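Local coordinates for protein lysozyme (Asticcacaulis excentricus, PDB 6H9D) that is classed as a lysozyme (muramidase) that would cleave peptidoglycan, and forms the SpmX domain linked to cell morphogenesis and stalk synthesis, at residues Ala46-Ala50 against Glu51-Ala55; Phe59-Leu62 against Pro63-Glu66; Phe89-Gly92 against Ile93-Gly97; Thr129-Ala133 against Pro134-Arg138. All blocks are in the same frame, centred on the assembly; numbering follows the deposited sequence.

Overall arrangement
All four contacts are local ones, strung in order along a single chain of the phage lysozyme family. Interactions 1 and 2 share helix 50-71: the first starts it, the second bends it, with centres about 17 Å apart. Interaction 2 packs directly on interaction 3, centres about 12 Å apart, where Leu61 and Ile64 meet Phe89 and Ile64 also reaches Ile93. Interaction 3 in turn touches interaction 4 through Asn90 against Leu135 and Arg138, at about 16 Å between centres. Interactions 1 and 4 are the most distant pair, their centres about 28 Å apart. A bound glycerol, probably from the crystallisation liquor, lies about 6 Å from the side chain of Asp60 in interaction 2.

Interaction 1: residues Ala46-Ala50 against Glu51-Ala55; sequences ARVTA and EDADA
The carboxylate of Asp52 takes Thr49 over one of its faces: the hydroxyl OG1 stands above the middle of the group, 3.3 Å from Asp52 CG, and the backbone N of Thr49 comes in over the same face. Thr49 N donates to Asp52 OD2 at 3.2 Å, almost straight but from well above the carboxylate plane. At the base of the group, Val48 CB lies 3.7 Å from Asp52 CB.

In return, Asp52 N donates to Thr49 OG1 over 3.0 Å. With chi1 at 60°, OG1 sits between the backbone N and the carbonyl carbon of Thr49, turned forward to the amides of the first helical turn. The two reciprocal bonds make a capping box, with Thr49 as N-cap. OG1 also shares a water with Glu51 OE1, the water donating to the carboxylate. Regular helical bonding then takes over, Ala53 N to Thr49 O at 2.9 Å and Asp54 N to Ala50 O at 3.0 Å. Val48 CG2 approaches Ala53 CB more loosely, at 4.3 Å.

Before the cap, Ala46 and Val48 pair through their backbones with Ala24 and Gln22 and rest on Ile34 of strand 32-35. Beyond it, Asp54 forms salt bridges with Arg58 and with Lys15, the latter tying the start of helix 50-71 to helix 8-16.

Interaction 2: residues Phe59-Leu62 against Pro63-Glu66; sequences FDLL and PIVE
Leu61 and Val65 meet through the backbone: Val65 N donates to Leu61 O at 2.9 Å, nearly straight at 170°. The next bond, Glu66 N to Leu62 O at 3.0 Å, continues the helix. One turn earlier the pattern is broken. Pro63 has no N-H to give, and its ring carbon CD lies 3.6 Å from Phe59 O, which takes Leu62 N as its donor instead. The same CD is 3.5 Å from Asp60 O, so the ring fills the space facing two successive carbonyls. Ile64 N also lacks the regular bond to Asp60 O, and the helix kinks here.

Apolar contacts follow the same turn. Leu62 CB and Pro63 CD are squeezed to 3.3 Å, a closeness that goes with a residue in helical conformation directly before proline. Leu61 CD2 and Ile64 CG1 touch more easily, at 4.3 Å, and both side chains are buried. Ile64 packs on Val85, Cys88 and Phe89 of helix 78-91, and Leu61 joins it on Phe89. Val65 CG2 touches Leu61 O at 3.5 Å.

The charged groups find their partners outside this turn: Asp60 OD2 is hydrogen-bonded to His38 ND1, and Glu66 OE1 forms a salt bridge with Arg3.

The arrangement is a proline kink inside a long helix. Helix 50-71 probably corresponds to the long helix that joins the two lobes in phage lysozymes such as that of T4.

Interaction 3: residues Phe89-Gly92 against Ile93-Gly97; sequences FNIG and IEAFG
A chi1 of 71° puts CG1 of Ile91 between its own backbone N and carbonyl carbon, and the nearly extended chi2 then carries CD1 forward to the next helix. There the methyl lies 3.6 Å from Phe96 N and 4.0 Å from Ala95 CB, resting alongside the backbone of residues 95 and 96. The Phe96 side chain leads away from the contact: its CG is anti to the backbone N (chi1 -180°), which sends the ring off to Phe87, Cys88 and Leu71, while of its side chain CB stays by Ile91 CD1, at 4.1 Å.

The two helices are joined at a glycine with positive phi. Gly92 is the first residue to leave helix 78-91, with phi 90°, and is the N-cap of the short helix 93-97. With no CB, it takes this backbone setting without pressing on the carbonyl O of Ile91. Gly92 O accepts from Phe96 N at 3.0 Å, the donor lying in the carbonyl plane. Ile91 O, at the end of the earlier helix, accepts a hydrogen bond from a water at 2.7 Å. The same water accepts from Ala95 N at 2.9 Å, bridging the two helices. Trp120, from a loop, touches both Ile91 and Ala95.

Interaction 4: residues Thr129-Ala133 against Pro134-Arg138; sequences TYVLA and PLIRR
Leu132 and Leu135 form the tight part: they lie side by side and point the same way, with Leu132 CD1 only 3.4 Å from Leu135 CD1, closer than methyl groups usually sit. Both leucines have CG anti to the carbonyl carbon (chi1 -60° and -67°). Leu132 rests on Ala123 of strand 122-125 and Leu135 on Thr121 of the loop before it, and Leu135 also reaches Asn90. Ala133 CB is likewise pressed to 3.3 Å from Pro134 CD.

The other side is looser and exposed. The side chains of Val131 and Ile136 cross at about a right angle, Val131 CG2 lying 3.8 Å from Ile136 CD1, and the chain of Arg137 leaves the contact after passing Ala133 O with its CG.

Leu132 O serves the start of the helix twice, accepting from Ile136 N at 3.2 Å and, weakly, from Leu135 N at 2.9 Å. Arg137 N then bonds to Ala133 O at 3.2 Å. Pro134 sits in the first turn, where the missing N-H costs no helical bond. With Leu132 as N-cap, the Val131-Ile136 pair, one residue before the cap and four after it, is a hydrophobic staple where the hairpin strand 128-131 runs into helix 133-146.

Interaction 1: residues Ala46-Ala50 against Glu51-Ala55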
loop_
_atom_site.group_PDB
_atom_site.type_symbol
_atom_site.label_atom_id
_atom_site.label_comp_id
_atom_site.label_asym_id
_atom_site.label_seq_id
_atom_site.Cartn_x
_atom_site.Cartn_y
_atom_site.Cartn_z
ATOM N N ALA A 46 16.177 10.370 15.935
ATOM C CA ALA A 46 15.568 9.063 16.259
ATOM C C ALA A 46 16.260 7.941 15.487
ATOM O O ALA A 46 16.743 8.179 14.406
ATOM C CB ALA A 46 14.094 9.088 15.974
ATOM N N ARG A 47 16.311 6.759 16.082
ATOM C CA ARG A 47 16.923 5.574 15.441
ATOM C C ARG A 47 15.947 4.404 15.604
ATOM O O ARG A 47 15.270 4.360 16.625
ATOM C CB ARG A 47 18.280 5.255 16.075
ATOM C CG ARG A 47 19.359 6.316 15.898
ATOM C CD ARG A 47 20.694 5.927 16.535
ATOM N NE ARG A 47 21.913 6.267 15.799
ATOM C CZ ARG A 47 23.116 5.736 16.015
ATOM N NH1 ARG A 47 23.258 4.694 16.815
ATOM N NH2 ARG A 47 24.181 6.242 15.424
ATOM N N VAL A 48 15.884 3.506 14.624
ATOM C CA VAL A 48 14.968 2.341 14.742
ATOM C C VAL A 48 15.662 1.051 14.324
ATOM O O VAL A 48 16.500 1.082 13.448
ATOM C CB VAL A 48 13.713 2.496 13.869
ATOM C CG1 VAL A 48 12.780 3.583 14.346
ATOM C CG2 VAL A 48 14.071 2.689 12.418
ATOM N N THR A 49 15.266 -0.040 14.962
ATOM C CA THR A 49 15.671 -1.389 14.510
ATOM C C THR A 49 14.642 -1.849 13.469
ATOM O O THR A 49 13.598 -1.197 13.317
ATOM C CB THR A 49 15.629 -2.397 15.659
ATOM O OG1 THR A 49 14.298 -2.451 16.147
ATOM C CG2 THR A 49 16.541 -2.025 16.800
ATOM N N ALA A 50 14.925 -2.951 12.784
ATOM C CA ALA A 50 13.952 -3.487 11.817
ATOM C C ALA A 50 12.638 -3.751 12.559
ATOM O O ALA A 50 11.615 -3.478 12.015
ATOM C CB ALA A 50 14.508 -4.731 11.191
ATOM N N GLU A 51 12.714 -4.235 13.794
ATOM C CA GLU A 51 11.528 -4.513 14.670
ATOM C C GLU A 51 10.725 -3.217 14.913
ATOM O O GLU A 51 9.492 -3.187 14.817
ATOM C CB GLU A 51 11.987 -5.125 16.007
ATOM C CG GLU A 51 11.038 -6.146 16.633
ATOM C CD GLU A 51 11.162 -6.345 18.151
ATOM O OE1 GLU A 51 12.265 -6.146 18.695
ATOM O OE2 GLU A 51 10.134 -6.650 18.815
ATOM N N ASP A 52 11.424 -2.135 15.260
ATOM C CA ASP A 52 10.778 -0.843 15.518
ATOM C C ASP A 52 10.096 -0.332 14.227
ATOM O O ASP A 52 8.993 0.204 14.257
ATOM C CB ASP A 52 11.792 0.196 15.999
ATOM C CG ASP A 52 12.457 -0.044 17.349
ATOM O OD1 ASP A 52 11.975 -0.876 18.108
ATOM O OD2 ASP A 52 13.490 0.598 17.603
ATOM N N ALA A 53 10.776 -0.484 13.081
ATOM C CA ALA A 53 10.273 -0.005 11.789
ATOM C C ALA A 53 9.006 -0.790 11.406
ATOM O O ALA A 53 8.082 -0.219 10.852
ATOM C CB ALA A 53 11.344 -0.131 10.739
ATOM N N ASP A 54 8.973 -2.087 11.744
ATOM C CA ASP A 54 7.780 -2.941 11.520
ATOM C C ASP A 54 6.589 -2.367 12.287
ATOM O O ASP A 54 5.510 -2.241 11.744
ATOM C CB ASP A 54 8.033 -4.396 11.923
ATOM C CG ASP A 54 6.857 -5.308 11.616
ATOM O OD1 ASP A 54 5.969 -5.410 12.454
ATOM O OD2 ASP A 54 6.841 -5.896 10.522
ATOM N N ALA A 55 6.819 -2.008 13.559
ATOM C CA ALA A 55 5.771 -1.468 14.398
ATOM C C ALA A 55 5.228 -0.176 13.785
ATOM O O ALA A 55 4.035 -0.024 13.675
ATOM C CB ALA A 55 6.274 -1.257 15.802
HETATM O O HOH W 1 13.691 -3.805 18.676
#

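Interaction 2: residues Phe59-Leu62 against Pro63-Glu66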
loop_
_atom_site.group_PDB
_atom_site.type_symbol
_atom_site.label_atom_id
_atom_site.label_comp_id
_atom_site.label_asym_id
_atom_site.label_seq_id
_atom_site.Cartn_x
_atom_site.Cartn_y
_atom_site.Cartn_z
ATOM N N PHE A 59 1.506 1.005 12.222
ATOM C CA PHE A 59 0.746 2.229 12.565
ATOM C C PHE A 59 0.273 2.931 11.292
ATOM O O PHE A 59 -0.861 3.307 11.172
ATOM C CB PHE A 59 1.573 3.223 13.372
ATOM C CG PHE A 59 1.954 2.791 14.765
ATOM C CD1 PHE A 59 1.233 1.817 15.442
ATOM C CD2 PHE A 59 3.022 3.395 15.410
ATOM C CE1 PHE A 59 1.602 1.428 16.721
ATOM C CE2 PHE A 59 3.379 3.013 16.694
ATOM C CZ PHE A 59 2.656 2.052 17.355
ATOM N N ASP A 60 1.175 3.087 10.319
ATOM C CA ASP A 60 0.875 3.798 9.082
ATOM C C ASP A 60 -0.210 3.033 8.297
ATOM O O ASP A 60 -0.934 3.610 7.501
ATOM C CB ASP A 60 2.162 4.032 8.281
ATOM C CG ASP A 60 3.092 5.061 8.921
ATOM O OD1 ASP A 60 2.576 5.962 9.603
ATOM O OD2 ASP A 60 4.329 4.935 8.771
ATOM N N LEU A 61 -0.282 1.714 8.467
ATOM C CA LEU A 61 -1.248 0.901 7.710
ATOM C C LEU A 61 -2.647 0.904 8.351
ATOM O O LEU A 61 -3.590 0.568 7.681
ATOM C CB LEU A 61 -0.722 -0.526 7.599
ATOM C CG LEU A 61 0.478 -0.702 6.678
ATOM C CD1 LEU A 61 1.008 -2.127 6.749
ATOM C CD2 LEU A 61 0.114 -0.310 5.265
ATOM N N LEU A 62 -2.777 1.317 9.626
ATOM C CA LEU A 62 -4.054 1.271 10.347
ATOM C C LEU A 62 -5.153 1.956 9.545
ATOM O O LEU A 62 -6.204 1.358 9.368
ATOM C CB LEU A 62 -3.929 1.909 11.734
ATOM C CG LEU A 62 -3.197 1.079 12.787
ATOM C CD1 LEU A 62 -3.011 1.881 14.074
ATOM C CD2 LEU A 62 -3.932 -0.222 13.080
ATOM N N PRO A 63 -4.996 3.210 9.066
ATOM C CA PRO A 63 -6.044 3.860 8.293
ATOM C C PRO A 63 -6.300 3.219 6.927
ATOM O O PRO A 63 -7.412 3.320 6.402
ATOM C CB PRO A 63 -5.591 5.305 8.126
ATOM C CG PRO A 63 -4.107 5.278 8.418
ATOM C CD PRO A 63 -3.868 4.113 9.341
ATOM N N ILE A 64 -5.292 2.548 6.369
ATOM C CA ILE A 64 -5.500 1.790 5.116
ATOM C C ILE A 64 -6.399 0.577 5.393
ATOM O O ILE A 64 -7.301 0.292 4.591
ATOM C CB ILE A 64 -4.171 1.339 4.480
ATOM C CG1 ILE A 64 -3.124 2.471 4.438
ATOM C CG2 ILE A 64 -4.456 0.758 3.106
ATOM C CD1 ILE A 64 -3.574 3.685 3.662
ATOM N N VAL A 65 -6.076 -0.177 6.448
ATOM C CA VAL A 65 -6.857 -1.342 6.877
ATOM C C VAL A 65 -8.320 -0.913 7.118
ATOM O O VAL A 65 -9.261 -1.597 6.687
ATOM C CB VAL A 65 -6.220 -2.009 8.111
ATOM C CG1 VAL A 65 -7.144 -3.001 8.825
ATOM C CG2 VAL A 65 -4.906 -2.678 7.753
ATOM N N GLU A 66 -8.507 0.241 7.774
ATOM C CA GLU A 66 -9.844 0.804 8.019
ATOM C C GLU A 66 -10.539 1.142 6.697
ATOM O O GLU A 66 -11.688 0.770 6.505
ATOM C CB GLU A 66 -9.734 2.042 8.905
ATOM C CG GLU A 66 -9.431 1.671 10.342
ATOM C CD GLU A 66 -10.470 0.720 10.915
ATOM O OE1 GLU A 66 -11.657 1.110 10.949
ATOM O OE2 GLU A 66 -10.103 -0.420 11.273
#

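Interaction 3: residues Phe89-Gly92 against Ile93-Gly97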
loop_
_atom_site.group_PDB
_atom_site.type_symbol
_atom_site.label_atom_id
_atom_site.label_comp_id
_atom_site.label_asym_id
_atom_site.label_seq_id
_atom_site.Cartn_x
_atom_site.Cartn_y
_atom_site.Cartn_z
ATOM N N PHE A 89 -2.471 1.426 0.094
ATOM C CA PHE A 89 -1.350 2.119 0.708
ATOM C C PHE A 89 -0.534 2.863 -0.348
ATOM O O PHE A 89 -0.090 3.995 -0.142
ATOM C CB PHE A 89 -0.466 1.138 1.491
ATOM C CG PHE A 89 0.658 1.758 2.278
ATOM C CD1 PHE A 89 0.413 2.749 3.213
ATOM C CD2 PHE A 89 1.969 1.340 2.094
ATOM C CE1 PHE A 89 1.446 3.313 3.942
ATOM C CE2 PHE A 89 3.009 1.912 2.811
ATOM C CZ PHE A 89 2.746 2.877 3.761
ATOM N N ASN A 90 -0.325 2.215 -1.496
ATOM C CA ASN A 90 0.545 2.737 -2.519
ATOM C C ASN A 90 -0.136 3.913 -3.241
ATOM O O ASN A 90 0.511 4.909 -3.508
ATOM C CB ASN A 90 0.946 1.627 -3.498
ATOM C CG ASN A 90 1.872 2.100 -4.592
ATOM O OD1 ASN A 90 1.627 1.826 -5.759
ATOM N ND2 ASN A 90 2.910 2.827 -4.224
ATOM N N ILE A 91 -1.416 3.780 -3.604
ATOM C CA ILE A 91 -2.054 4.808 -4.460
ATOM C C ILE A 91 -2.773 5.853 -3.590
ATOM O O ILE A 91 -3.185 6.892 -4.093
ATOM C CB ILE A 91 -2.989 4.201 -5.524
ATOM C CG1 ILE A 91 -4.274 3.629 -4.929
ATOM C CG2 ILE A 91 -2.258 3.160 -6.365
ATOM C CD1 ILE A 91 -5.369 3.442 -5.936
ATOM N N GLY A 92 -2.939 5.567 -2.299
ATOM C CA GLY A 92 -3.656 6.454 -1.381
ATOM C C GLY A 92 -5.147 6.133 -1.311
ATOM O O GLY A 92 -5.753 5.674 -2.269
ATOM N N ILE A 93 -5.744 6.411 -0.152
ATOM C CA ILE A 93 -7.131 6.080 0.125
ATOM C C ILE A 93 -8.060 6.811 -0.846
ATOM O O ILE A 93 -9.023 6.220 -1.312
ATOM C CB ILE A 93 -7.488 6.419 1.576
ATOM C CG1 ILE A 93 -6.906 5.394 2.546
ATOM C CG2 ILE A 93 -8.997 6.558 1.750
ATOM C CD1 ILE A 93 -6.835 5.878 3.970
ATOM N N GLU A 94 -7.778 8.091 -1.124
ATOM C CA GLU A 94 -8.649 8.903 -1.966
ATOM C C GLU A 94 -8.753 8.265 -3.359
ATOM O O GLU A 94 -9.829 8.024 -3.878
ATOM C CB GLU A 94 -8.120 10.336 -2.076
ATOM C CG GLU A 94 -8.947 11.201 -3.024
ATOM C CD GLU A 94 -8.507 12.650 -3.130
ATOM O OE1 GLU A 94 -7.859 13.142 -2.187
ATOM O OE2 GLU A 94 -8.808 13.278 -4.156
ATOM N N ALA A 95 -7.600 8.027 -3.983
ATOM C CA ALA A 95 -7.568 7.433 -5.319
ATOM C C ALA A 95 -8.219 6.040 -5.289
ATOM O O ALA A 95 -8.920 5.637 -6.235
ATOM C CB ALA A 95 -6.142 7.387 -5.800
ATOM N N PHE A 96 -7.990 5.294 -4.205
ATOM C CA PHE A 96 -8.534 3.936 -4.102
ATOM C C PHE A 96 -10.061 3.998 -4.112
ATOM O O PHE A 96 -10.711 3.256 -4.835
ATOM C CB PHE A 96 -8.057 3.226 -2.838
ATOM C CG PHE A 96 -8.581 1.821 -2.688
ATOM C CD1 PHE A 96 -8.220 0.833 -3.590
ATOM C CD2 PHE A 96 -9.402 1.484 -1.635
ATOM C CE1 PHE A 96 -8.714 -0.456 -3.466
ATOM C CE2 PHE A 96 -9.881 0.194 -1.493
ATOM C CZ PHE A 96 -9.540 -0.775 -2.416
ATOM N N GLY A 97 -10.610 4.893 -3.281
ATOM C CA GLY A 97 -12.055 5.146 -3.209
ATOM C C GLY A 97 -12.701 5.357 -4.568
ATOM O O GLY A 97 -13.837 4.967 -4.770
HETATM O O HOH W 2 -4.901 8.829 -3.249
#

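Interaction 4: residues Thr129-Ala133 against Pro134-Arg138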
loop_
_atom_site.group_PDB
_atom_site.type_symbol
_atom_site.label_atom_id
_atom_site.label_comp_id
_atom_site.label_asym_id
_atom_site.label_seq_id
_atom_site.Cartn_x
_atom_site.Cartn_y
_atom_site.Cartn_z
ATOM N N THR A 129 2.623 10.938 -19.902
ATOM C CA THR A 129 2.532 9.703 -19.120
ATOM C C THR A 129 3.817 8.899 -19.285
ATOM O O THR A 129 4.268 8.679 -20.408
ATOM C CB THR A 129 1.373 8.826 -19.619
ATOM O OG1 THR A 129 0.169 9.548 -19.403
ATOM C CG2 THR A 129 1.276 7.487 -18.919
ATOM N N TYR A 130 4.405 8.491 -18.160
ATOM C CA TYR A 130 5.573 7.626 -18.143
ATOM C C TYR A 130 5.270 6.382 -17.303
ATOM O O TYR A 130 4.730 6.493 -16.197
ATOM C CB TYR A 130 6.781 8.371 -17.576
ATOM C CG TYR A 130 7.323 9.454 -18.474
ATOM C CD1 TYR A 130 6.774 10.725 -18.469
ATOM C CD2 TYR A 130 8.357 9.200 -19.356
ATOM C CE1 TYR A 130 7.268 11.726 -19.289
ATOM C CE2 TYR A 130 8.861 10.192 -20.185
ATOM C CZ TYR A 130 8.328 11.464 -20.136
ATOM O OH TYR A 130 8.817 12.451 -20.936
ATOM N N VAL A 131 5.540 5.219 -17.872
ATOM C CA VAL A 131 5.336 3.938 -17.153
ATOM C C VAL A 131 6.461 3.852 -16.134
ATOM O O VAL A 131 7.577 4.208 -16.490
ATOM C CB VAL A 131 5.407 2.743 -18.111
ATOM C CG1 VAL A 131 6.832 2.517 -18.554
ATOM C CG2 VAL A 131 4.866 1.483 -17.470
ATOM N N LEU A 132 6.135 3.452 -14.908
ATOM C CA LEU A 132 7.166 3.297 -13.864
ATOM C C LEU A 132 7.486 1.808 -13.721
ATOM O O LEU A 132 6.634 1.053 -13.287
ATOM C CB LEU A 132 6.674 3.929 -12.567
ATOM C CG LEU A 132 6.358 5.419 -12.642
ATOM C CD1 LEU A 132 5.775 5.923 -11.340
ATOM C CD2 LEU A 132 7.590 6.215 -12.998
ATOM N N ALA A 133 8.705 1.428 -14.083
ATOM C CA ALA A 133 9.157 0.027 -13.998
ATOM C C ALA A 133 8.887 -0.525 -12.598
ATOM O O ALA A 133 8.349 -1.608 -12.496
ATOM C CB ALA A 133 10.609 -0.055 -14.366
ATOM N N PRO A 134 9.215 0.184 -11.501
ATOM C CA PRO A 134 8.913 -0.308 -10.163
ATOM C C PRO A 134 7.433 -0.633 -9.918
ATOM O O PRO A 134 7.175 -1.526 -9.201
ATOM C CB PRO A 134 9.367 0.840 -9.259
ATOM C CG PRO A 134 10.474 1.462 -10.037
ATOM C CD PRO A 134 9.974 1.422 -11.458
ATOM N N LEU A 135 6.522 0.132 -10.507
ATOM C CA LEU A 135 5.083 -0.105 -10.308
ATOM C C LEU A 135 4.665 -1.360 -11.076
ATOM O O LEU A 135 3.798 -2.056 -10.603
ATOM C CB LEU A 135 4.316 1.154 -10.707
ATOM C CG LEU A 135 4.544 2.364 -9.798
ATOM C CD1 LEU A 135 3.658 3.525 -10.195
ATOM C CD2 LEU A 135 4.332 2.017 -8.337
ATOM N N ILE A 136 5.298 -1.632 -12.211
ATOM C CA ILE A 136 4.999 -2.888 -12.960
ATOM C C ILE A 136 5.347 -4.059 -12.042
ATOM O O ILE A 136 4.564 -4.958 -11.913
ATOM C CB ILE A 136 5.790 -2.973 -14.278
ATOM C CG1 ILE A 136 5.494 -1.807 -15.218
ATOM C CG2 ILE A 136 5.555 -4.313 -14.945
ATOM C CD1 ILE A 136 4.108 -1.804 -15.745
ATOM N N ARG A 137 6.513 -3.998 -11.417
ATOM C CA ARG A 137 6.961 -5.052 -10.479
ATOM C C ARG A 137 5.996 -5.128 -9.293
ATOM O O ARG A 137 5.568 -6.214 -8.937
ATOM C CB ARG A 137 8.382 -4.747 -10.014
ATOM C CG ARG A 137 9.438 -4.786 -11.105
ATOM C CD ARG A 137 10.863 -4.707 -10.581
ATOM N NE ARG A 137 11.226 -5.795 -9.693
ATOM C CZ ARG A 137 12.364 -5.899 -9.019
ATOM N NH1 ARG A 137 13.235 -4.910 -9.005
ATOM N NH2 ARG A 137 12.626 -7.000 -8.353
ATOM N N ARG A 138 5.652 -3.978 -8.735
ATOM C CA ARG A 138 4.763 -3.934 -7.579
ATOM C C ARG A 138 3.400 -4.559 -7.905
ATOM O O ARG A 138 2.907 -5.378 -7.151
ATOM C CB ARG A 138 4.609 -2.508 -7.044
ATOM C CG ARG A 138 3.756 -2.454 -5.784
ATOM C CD ARG A 138 3.749 -1.097 -5.103
ATOM N NE ARG A 138 3.019 -1.192 -3.855
ATOM C CZ ARG A 138 3.466 -0.737 -2.701
ATOM N NH1 ARG A 138 4.596 -0.056 -2.667
ATOM N NH2 ARG A 138 2.787 -0.980 -1.592
#